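Local coordinates for protein peptidoglycan-N-acetylmuramic acid deacetylase PdaA (Bacillus subtilis, PDB 1NY1) that removes acetyl groups from N-acetylmuramic acid residues of peptidoglycan, a step toward the muramic delta-lactam of the spore cortex that germination requires, at residues Thr48-Tyr53 and Ile195-Thr200; Asn55-Lys60 and Val201-Ala206. All coordinates share one frame; numbering follows the deposited sequence.

Contact 1 of 2, residues Thr48-Tyr53 and Ile195-Thr200; sequences TFDNGY and IYLLHT
Thr48 and Phe49 pair with Leu197 and Leu198 as neighbouring parallel strands in the curled sheet of the NodB-homology domain, whose fold in this family is a distorted (beta/alpha) barrel. The short strand axes come within 4.6 Å and run 25° apart, and the backbone bonds confirm the register. Leu198 is gripped from both ends: its N donates to Thr48 O at 2.9 Å, and its O receives Asp50 N at 3.0 Å with a C=O...N angle of 173°. One step back, Tyr196 O takes two donors from a single residue, Thr48 N at 2.9 Å and Thr48 OG1 at 2.6 Å. The hydroxyl reaches it because chi1 of 77° tucks OG1 back over the main chain; Arg140 also bonds OG1.

The two sides of the sheet differ in character. On one, CD2 and CE2 of the Phe49 ring run along CB and CD1 of Leu198, while Thr200 CG2 approaches ring atom CD2 of Phe49 at 3.6 Å, its side chain crossing at about a right angle; helices 58-67 and 205-219 cover this apolar side. On the other, Leu197 brings its methyls up to the carboxylate of Asp50, which forms a salt bridge with Arg140 and lies beside the metal ligand His101.

Just after the bridged pairs come Asp50 and His199, by similarity the proton acceptor and proton donor of the active site. Their side chains meet where His199 CE1 touches Asp50 CB at 3.7 Å. His199 N donates to Asp170 OD2. Water 1, in the plane of the His199 ring at its edge, bridges the backbones by giving a hydrogen to Asp50 O and accepting one from Thr200 N at 2.8 Å.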
ATOM      1  N   THR A  48      -3.877   0.318   2.752  1.00  8.40           N
ATOM      2  CA  THR A  48      -2.619   0.871   2.258  1.00  8.65           C
ATOM      3  C   THR A  48      -2.974   1.804   1.106  1.00  8.71           C
ATOM      4  O   THR A  48      -4.003   1.633   0.436  1.00  8.74           O
ATOM      5  CB  THR A  48      -1.616  -0.208   1.742  1.00  8.37           C
ATOM      6  OG1 THR A  48      -2.020  -0.674   0.449  1.00  9.20           O
ATOM      7  CG2 THR A  48      -1.531  -1.383   2.708  1.00  8.54           C
ATOM      8  N   PHE A  49      -2.126   2.802   0.892  1.00  9.22           N
ATOM      9  CA  PHE A  49      -2.336   3.787  -0.158  1.00  9.99           C
ATOM     10  C   PHE A  49      -1.052   4.001  -0.959  1.00 10.44           C
ATOM     11  O   PHE A  49       0.043   3.830  -0.436  1.00  9.10           O
ATOM     12  CB  PHE A  49      -2.748   5.135   0.453  1.00  9.92           C
ATOM     13  CG  PHE A  49      -3.968   5.072   1.336  1.00  9.93           C
ATOM     14  CD1 PHE A  49      -3.891   4.573   2.634  1.00 10.82           C
ATOM     15  CD2 PHE A  49      -5.196   5.535   0.867  1.00 10.27           C
ATOM     16  CE1 PHE A  49      -5.027   4.541   3.455  1.00 10.03           C
ATOM     17  CE2 PHE A  49      -6.332   5.508   1.675  1.00 11.43           C
ATOM     18  CZ  PHE A  49      -6.246   5.009   2.970  1.00 10.94           C
ATOM     19  N   ASP A  50      -1.199   4.347  -2.235  1.00 11.11           N
ATOM     20  CA  ASP A  50      -0.058   4.653  -3.095  1.00 12.15           C
ATOM     21  C   ASP A  50      -0.228   6.147  -3.373  1.00 11.73           C
ATOM     22  O   ASP A  50      -1.295   6.579  -3.814  1.00 11.25           O
ATOM     23  CB  ASP A  50      -0.117   3.864  -4.415  1.00 11.97           C
ATOM     24  CG  ASP A  50       0.460   2.459  -4.300  1.00 12.82           C
ATOM     25  OD1 ASP A  50       0.791   2.025  -3.176  1.00 12.74           O
ATOM     26  OD2 ASP A  50       0.584   1.782  -5.350  1.00 14.14           O
ATOM     27  N   ASN A  51       0.812   6.931  -3.099  1.00 10.84           N
ATOM     28  CA  ASN A  51       0.757   8.378  -3.295  1.00 11.48           C
ATOM     29  C   ASN A  51       1.897   8.888  -4.160  1.00 12.17           C
ATOM     30  O   ASN A  51       3.024   9.012  -3.687  1.00 11.69           O
ATOM     31  CB  ASN A  51       0.796   9.086  -1.937  1.00 11.79           C
ATOM     32  CG  ASN A  51      -0.398   8.733  -1.067  1.00 14.22           C
ATOM     33  OD1 ASN A  51      -1.462   9.349  -1.167  1.00 15.88           O
ATOM     34  ND2 ASN A  51      -0.234   7.717  -0.227  1.00 12.60           N
ATOM     35  N   GLY A  52       1.594   9.190  -5.421  1.00 11.87           N
ATOM     36  CA  GLY A  52       2.604   9.686  -6.343  1.00 13.42           C
ATOM     37  C   GLY A  52       2.503  11.188  -6.543  1.00 13.86           C
ATOM     38  O   GLY A  52       3.491  11.839  -6.871  1.00 15.12           O
ATOM     39  N   TYR A  53       1.300  11.729  -6.369  1.00 13.12           N
ATOM     40  CA  TYR A  53       1.053  13.163  -6.491  1.00 11.56           C
ATOM     41  C   TYR A  53      -0.229  13.503  -5.746  1.00 12.16           C
ATOM     42  O   TYR A  53      -0.986  12.612  -5.355  1.00 10.85           O
ATOM     43  CB  TYR A  53       0.935  13.598  -7.959  1.00 14.31           C
ATOM     44  CG  TYR A  53      -0.216  12.962  -8.696  1.00 12.97           C
ATOM     45  CD1 TYR A  53      -0.099  11.680  -9.231  1.00 15.46           C
ATOM     46  CD2 TYR A  53      -1.433  13.624  -8.829  1.00 15.27           C
ATOM     47  CE1 TYR A  53      -1.169  11.073  -9.878  1.00 15.60           C
ATOM     48  CE2 TYR A  53      -2.511  13.027  -9.473  1.00 14.62           C
ATOM     49  CZ  TYR A  53      -2.370  11.751  -9.993  1.00 15.43           C
ATOM     50  OH  TYR A  53      -3.426  11.149 -10.625  1.00 15.27           O
ATOM     51  N   ILE A 195      -5.616  -6.867   2.029  1.00 10.55           N
ATOM     52  CA  ILE A 195      -4.732  -5.718   2.073  1.00  7.88           C
ATOM     53  C   ILE A 195      -5.239  -4.892   0.896  1.00  9.15           C
ATOM     54  O   ILE A 195      -5.129  -5.306  -0.265  1.00  9.59           O
ATOM     55  CB  ILE A 195      -3.249  -6.099   1.860  1.00  8.88           C
ATOM     56  CG1 ILE A 195      -2.768  -6.980   3.023  1.00  9.04           C
ATOM     57  CG2 ILE A 195      -2.399  -4.829   1.758  1.00  9.66           C
ATOM     58  CD1 ILE A 195      -1.290  -7.369   2.965  1.00 10.77           C
ATOM     59  N   TYR A 196      -5.842  -3.752   1.210  1.00  6.73           N
ATOM     60  CA  TYR A 196      -6.381  -2.852   0.199  1.00  8.16           C
ATOM     61  C   TYR A 196      -5.318  -1.904  -0.307  1.00 10.36           C
ATOM     62  O   TYR A 196      -4.497  -1.406   0.465  1.00 10.23           O
ATOM     63  CB  TYR A 196      -7.504  -1.977   0.759  1.00  8.54           C
ATOM     64  CG  TYR A 196      -8.849  -2.635   0.905  1.00  7.97           C
ATOM     65  CD1 TYR A 196     -10.020  -1.893   0.743  1.00 10.06           C
ATOM     66  CD2 TYR A 196      -8.957  -3.981   1.229  1.00 10.28           C
ATOM     67  CE1 TYR A 196     -11.272  -2.480   0.905  1.00 10.95           C
ATOM     68  CE2 TYR A 196     -10.199  -4.578   1.391  1.00  9.77           C
ATOM     69  CZ  TYR A 196     -11.350  -3.829   1.228  1.00  9.82           C
ATOM     70  OH  TYR A 196     -12.578  -4.429   1.389  1.00 10.43           O
ATOM     71  N   LEU A 197      -5.350  -1.658  -1.611  1.00  9.50           N
ATOM     72  CA  LEU A 197      -4.447  -0.716  -2.245  1.00  9.82           C
ATOM     73  C   LEU A 197      -5.378   0.371  -2.759  1.00  8.80           C
ATOM     74  O   LEU A 197      -6.183   0.133  -3.664  1.00  9.12           O
ATOM     75  CB  LEU A 197      -3.700  -1.358  -3.419  1.00 11.71           C
ATOM     76  CG  LEU A 197      -2.585  -0.561  -4.111  1.00 16.68           C
ATOM     77  CD1 LEU A 197      -2.186  -1.276  -5.390  1.00 19.56           C
ATOM     78  CD2 LEU A 197      -3.036   0.837  -4.439  1.00 16.47           C
ATOM     79  N   LEU A 198      -5.275   1.558  -2.176  1.00  8.24           N
ATOM     80  CA  LEU A 198      -6.122   2.677  -2.570  1.00  8.79           C
ATOM     81  C   LEU A 198      -5.290   3.870  -3.014  1.00  9.46           C
ATOM     82  O   LEU A 198      -4.104   3.967  -2.697  1.00  8.59           O
ATOM     83  CB  LEU A 198      -7.000   3.118  -1.394  1.00  8.71           C
ATOM     84  CG  LEU A 198      -7.924   2.082  -0.761  1.00  9.41           C
ATOM     85  CD1 LEU A 198      -8.621   2.689   0.446  1.00  9.27           C
ATOM     86  CD2 LEU A 198      -8.936   1.610  -1.791  1.00  9.85           C
ATOM     87  N   HIS A 199      -5.924   4.765  -3.764  1.00  7.91           N
ATOM     88  CA  HIS A 199      -5.294   5.999  -4.222  1.00  9.43           C
ATOM     89  C   HIS A 199      -6.149   7.085  -3.588  1.00  8.97           C
ATOM     90  O   HIS A 199      -7.254   6.805  -3.126  1.00  9.36           O
ATOM     91  CB  HIS A 199      -5.324   6.088  -5.750  1.00 10.49           C
ATOM     92  CG  HIS A 199      -4.520   5.015  -6.412  1.00 12.18           C
ATOM     93  ND1 HIS A 199      -3.147   5.073  -6.505  1.00 12.09           N
ATOM     94  CD2 HIS A 199      -4.880   3.800  -6.888  1.00 10.33           C
ATOM     95  CE1 HIS A 199      -2.693   3.937  -7.004  1.00 11.09           C
ATOM     96  NE2 HIS A 199      -3.724   3.146  -7.244  1.00 15.32           N
ATOM     97  N   THR A 200      -5.650   8.313  -3.546  1.00  7.95           N
ATOM     98  CA  THR A 200      -6.406   9.393  -2.928  1.00  9.05           C
ATOM     99  C   THR A 200      -6.605  10.572  -3.873  1.00  8.54           C
ATOM    100  O   THR A 200      -6.861  11.690  -3.427  1.00  8.16           O
ATOM    101  CB  THR A 200      -5.685   9.908  -1.656  1.00  9.60           C
ATOM    102  OG1 THR A 200      -4.466  10.568  -2.033  1.00 11.75           O
ATOM    103  CG2 THR A 200      -5.354   8.743  -0.725  1.00  9.05           C
TER
HETATM  104  O   HOH W   1      -2.992   8.517  -4.517  1.00 12.49           O
HETATM  105  O   HOH W   2      -2.037  10.924  -3.477  1.00 13.90           O

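Contact 2 of 2, residues Asn55-Lys60 and Val201-Ala206; sequences NGYTPK and VSRDNA
Tyr57 presents the edge of its ring to Val201, whose carbonyl O lies in the ring plane 3.4 Å from CE2. A second flat group meets the same oxygen: Asn55 ND2 donates to Val201 O at 2.9 Å, nearly straight at 176°, with the oxygen in the amide plane and the nitrogen in the carbonyl plane. CG anti to the backbone N (chi1 -166°) swings the Asn55 amide to this acceptor. Closer to the backbone, Asn55 CB packs on Val201 CB, 3.9 Å away.

Farther out, the phenol end of Tyr57 runs alongside Arg203, OH coming within 4.1 Å of CB. Arg203 belongs to a type II turn, Ser202 to Asn205, closed by Asn205 N to Ser202 O at 3.0 Å. Cut back to an alanine, Tyr57 would probably leave a gap beside this turn and take the ring edge away from Val201 O.

Where the two helices begin, Lys60 CB packs on Ala206 CB at 3.7 Å, while the ammonium group of Lys60 forms a salt bridge with Glu207. The loops leaving strands 44-51 and 194-198, which pair in the parallel sheet, thus meet where helices 58-67 and 205-219 begin, in the (beta/alpha)-barrel fold of the family.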
ATOM      1  N   ASN A  55      -3.974  15.565  -5.533  1.00  8.74           N
ATOM      2  CA  ASN A  55      -5.039  16.155  -6.333  1.00  9.65           C
ATOM      3  C   ASN A  55      -6.096  16.819  -5.443  1.00 11.37           C
ATOM      4  O   ASN A  55      -7.221  17.065  -5.876  1.00 12.15           O
ATOM      5  CB  ASN A  55      -5.680  15.104  -7.248  1.00  8.66           C
ATOM      6  CG  ASN A  55      -6.550  15.725  -8.329  1.00 10.25           C
ATOM      7  OD1 ASN A  55      -6.235  16.792  -8.858  1.00  9.09           O
ATOM      8  ND2 ASN A  55      -7.643  15.047  -8.676  1.00  7.50           N
ATOM      9  N   GLY A  56      -5.726  17.081  -4.191  1.00 11.78           N
ATOM     10  CA  GLY A  56      -6.608  17.779  -3.268  1.00 12.17           C
ATOM     11  C   GLY A  56      -7.488  17.029  -2.282  1.00 12.67           C
ATOM     12  O   GLY A  56      -8.252  17.666  -1.560  1.00 16.10           O
ATOM     13  N   TYR A  57      -7.370  15.706  -2.214  1.00 11.56           N
ATOM     14  CA  TYR A  57      -8.212  14.930  -1.316  1.00 10.86           C
ATOM     15  C   TYR A  57      -7.513  14.222  -0.163  1.00 11.53           C
ATOM     16  O   TYR A  57      -8.179  13.686   0.724  1.00 12.68           O
ATOM     17  CB  TYR A  57      -9.005  13.889  -2.123  1.00 10.09           C
ATOM     18  CG  TYR A  57      -9.792  14.471  -3.280  1.00  9.48           C
ATOM     19  CD1 TYR A  57     -10.851  15.346  -3.055  1.00 12.39           C
ATOM     20  CD2 TYR A  57      -9.462  14.159  -4.600  1.00  9.53           C
ATOM     21  CE1 TYR A  57     -11.566  15.903  -4.115  1.00 12.42           C
ATOM     22  CE2 TYR A  57     -10.171  14.711  -5.674  1.00  9.12           C
ATOM     23  CZ  TYR A  57     -11.222  15.586  -5.419  1.00 12.92           C
ATOM     24  OH  TYR A  57     -11.918  16.167  -6.459  1.00 12.13           O
ATOM     25  N   THR A  58      -6.185  14.206  -0.146  1.00 10.63           N
ATOM     26  CA  THR A  58      -5.499  13.494   0.928  1.00 10.02           C
ATOM     27  C   THR A  58      -5.814  14.031   2.326  1.00 10.59           C
ATOM     28  O   THR A  58      -5.886  13.262   3.280  1.00  9.74           O
ATOM     29  CB  THR A  58      -3.985  13.445   0.673  1.00 11.17           C
ATOM     30  OG1 THR A  58      -3.757  12.826  -0.601  1.00 11.53           O
ATOM     31  CG2 THR A  58      -3.290  12.612   1.743  1.00 11.66           C
ATOM     32  N   PRO A  59      -6.004  15.356   2.464  1.00 10.95           N
ATOM     33  CA  PRO A  59      -6.324  15.889   3.793  1.00 11.74           C
ATOM     34  C   PRO A  59      -7.626  15.263   4.294  1.00 12.11           C
ATOM     35  O   PRO A  59      -7.735  14.903   5.465  1.00  9.93           O
ATOM     36  CB  PRO A  59      -6.465  17.383   3.538  1.00 11.88           C
ATOM     37  CG  PRO A  59      -5.437  17.622   2.488  1.00 12.18           C
ATOM     38  CD  PRO A  59      -5.650  16.447   1.541  1.00 12.57           C
ATOM     39  N   LYS A  60      -8.614  15.131   3.412  1.00 11.48           N
ATOM     40  CA  LYS A  60      -9.882  14.530   3.816  1.00 12.23           C
ATOM     41  C   LYS A  60      -9.706  13.050   4.152  1.00 11.87           C
ATOM     42  O   LYS A  60     -10.325  12.547   5.093  1.00 11.25           O
ATOM     43  CB  LYS A  60     -10.953  14.706   2.730  1.00 12.69           C
ATOM     44  CG  LYS A  60     -11.535  16.126   2.653  1.00 19.03           C
ATOM     45  CD  LYS A  60     -12.797  16.196   1.784  1.00 21.94           C
ATOM     46  CE  LYS A  60     -12.500  15.868   0.320  1.00 23.11           C
ATOM     47  NZ  LYS A  60     -13.740  15.778  -0.518  1.00 22.08           N
ATOM     48  N   VAL A 201      -6.514  10.317  -5.174  1.00  9.40           N
ATOM     49  CA  VAL A 201      -6.645  11.378  -6.168  1.00  8.56           C
ATOM     50  C   VAL A 201      -7.998  11.504  -6.870  1.00 10.75           C
ATOM     51  O   VAL A 201      -8.277  12.530  -7.495  1.00  8.89           O
ATOM     52  CB  VAL A 201      -5.567  11.232  -7.272  1.00 10.59           C
ATOM     53  CG1 VAL A 201      -4.180  11.389  -6.672  1.00 11.32           C
ATOM     54  CG2 VAL A 201      -5.689   9.868  -7.956  1.00  9.74           C
ATOM     55  N   SER A 202      -8.844  10.483  -6.771  1.00 11.83           N
ATOM     56  CA  SER A 202     -10.128  10.523  -7.470  1.00 10.93           C
ATOM     57  C   SER A 202     -11.281  11.139  -6.682  1.00 10.97           C
ATOM     58  O   SER A 202     -11.395  10.954  -5.473  1.00 11.21           O
ATOM     59  CB  SER A 202     -10.504   9.111  -7.928  1.00 11.60           C
ATOM     60  OG  SER A 202     -11.446   9.151  -8.992  1.00 12.85           O
ATOM     61  N   ARG A 203     -12.145  11.864  -7.390  1.00  9.99           N
ATOM     62  CA  ARG A 203     -13.286  12.528  -6.773  1.00 10.08           C
ATOM     63  C   ARG A 203     -14.059  11.635  -5.811  1.00 10.65           C
ATOM     64  O   ARG A 203     -14.407  10.498  -6.140  1.00 10.68           O
ATOM     65  CB  ARG A 203     -14.240  13.058  -7.854  1.00 12.24           C
ATOM     66  CG  ARG A 203     -15.430  13.823  -7.294  1.00 19.17           C
ATOM     67  CD  ARG A 203     -16.237  14.463  -8.411  1.00 20.64           C
ATOM     68  NE  ARG A 203     -16.728  13.463  -9.349  1.00 26.04           N
ATOM     69  CZ  ARG A 203     -17.775  12.679  -9.121  1.00 26.93           C
ATOM     70  NH1 ARG A 203     -18.449  12.784  -7.984  1.00 27.49           N
ATOM     71  NH2 ARG A 203     -18.139  11.777 -10.025  1.00 28.30           N
ATOM     72  N   ASP A 204     -14.298  12.168  -4.615  1.00 10.77           N
ATOM     73  CA  ASP A 204     -15.037  11.491  -3.559  1.00 11.46           C
ATOM     74  C   ASP A 204     -14.425  10.224  -2.961  1.00 11.80           C
ATOM     75  O   ASP A 204     -15.114   9.492  -2.249  1.00 11.24           O
ATOM     76  CB  ASP A 204     -16.466  11.191  -4.043  1.00 15.00           C
ATOM     77  CG  ASP A 204     -17.396  12.390  -3.911  1.00 18.51           C
ATOM     78  OD1 ASP A 204     -16.938  13.471  -3.488  1.00 20.69           O
ATOM     79  OD2 ASP A 204     -18.598  12.254  -4.223  1.00 22.95           O
ATOM     80  N   ASN A 205     -13.147   9.952  -3.224  1.00  9.48           N
ATOM     81  CA  ASN A 205     -12.540   8.747  -2.664  1.00 11.09           C
ATOM     82  C   ASN A 205     -12.561   8.770  -1.135  1.00 10.80           C
ATOM     83  O   ASN A 205     -12.731   7.728  -0.503  1.00 10.77           O
ATOM     84  CB  ASN A 205     -11.097   8.540  -3.173  1.00 10.13           C
ATOM     85  CG  ASN A 205     -10.106   9.540  -2.591  1.00 10.16           C
ATOM     86  OD1 ASN A 205      -9.875  10.619  -3.152  1.00 12.78           O
ATOM     87  ND2 ASN A 205      -9.517   9.182  -1.461  1.00  7.02           N
ATOM     88  N   ALA A 206     -12.413   9.949  -0.535  1.00 10.81           N
ATOM     89  CA  ALA A 206     -12.429  10.061   0.926  1.00 11.82           C
ATOM     90  C   ALA A 206     -13.812   9.718   1.485  1.00 10.53           C
ATOM     91  O   ALA A 206     -13.928   9.045   2.512  1.00 11.43           O
ATOM     92  CB  ALA A 206     -12.029  11.469   1.355  1.00 12.32           C
TER
HETATM   93  O   HOH W   3     -14.557  14.698  -3.421  1.00 18.43           O

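Contact 2 continues contact 1 along the same two runs of chain, with the contact centres 11 Å apart. Strand 44-51 leads into helix 58-67 and strand 194-198 into helix 205-219, so what pairs in the sheet meets again in the loops and helix starts. Thr200 links the two contacts: its OG1 lies 2.8 Å from Thr58 OG1, a probable hydrogen bond, and its O is 3.3 Å from Tyr57 CB. Tyr53 CE2 also packs on Val201 CG1 at 3.6 Å. The presumed catalytic pair, Asp50 and His199, sits in contact 1; contact 2 borders it through Val201, whose side chain is about 4 Å from that of His199 at the nearest atoms.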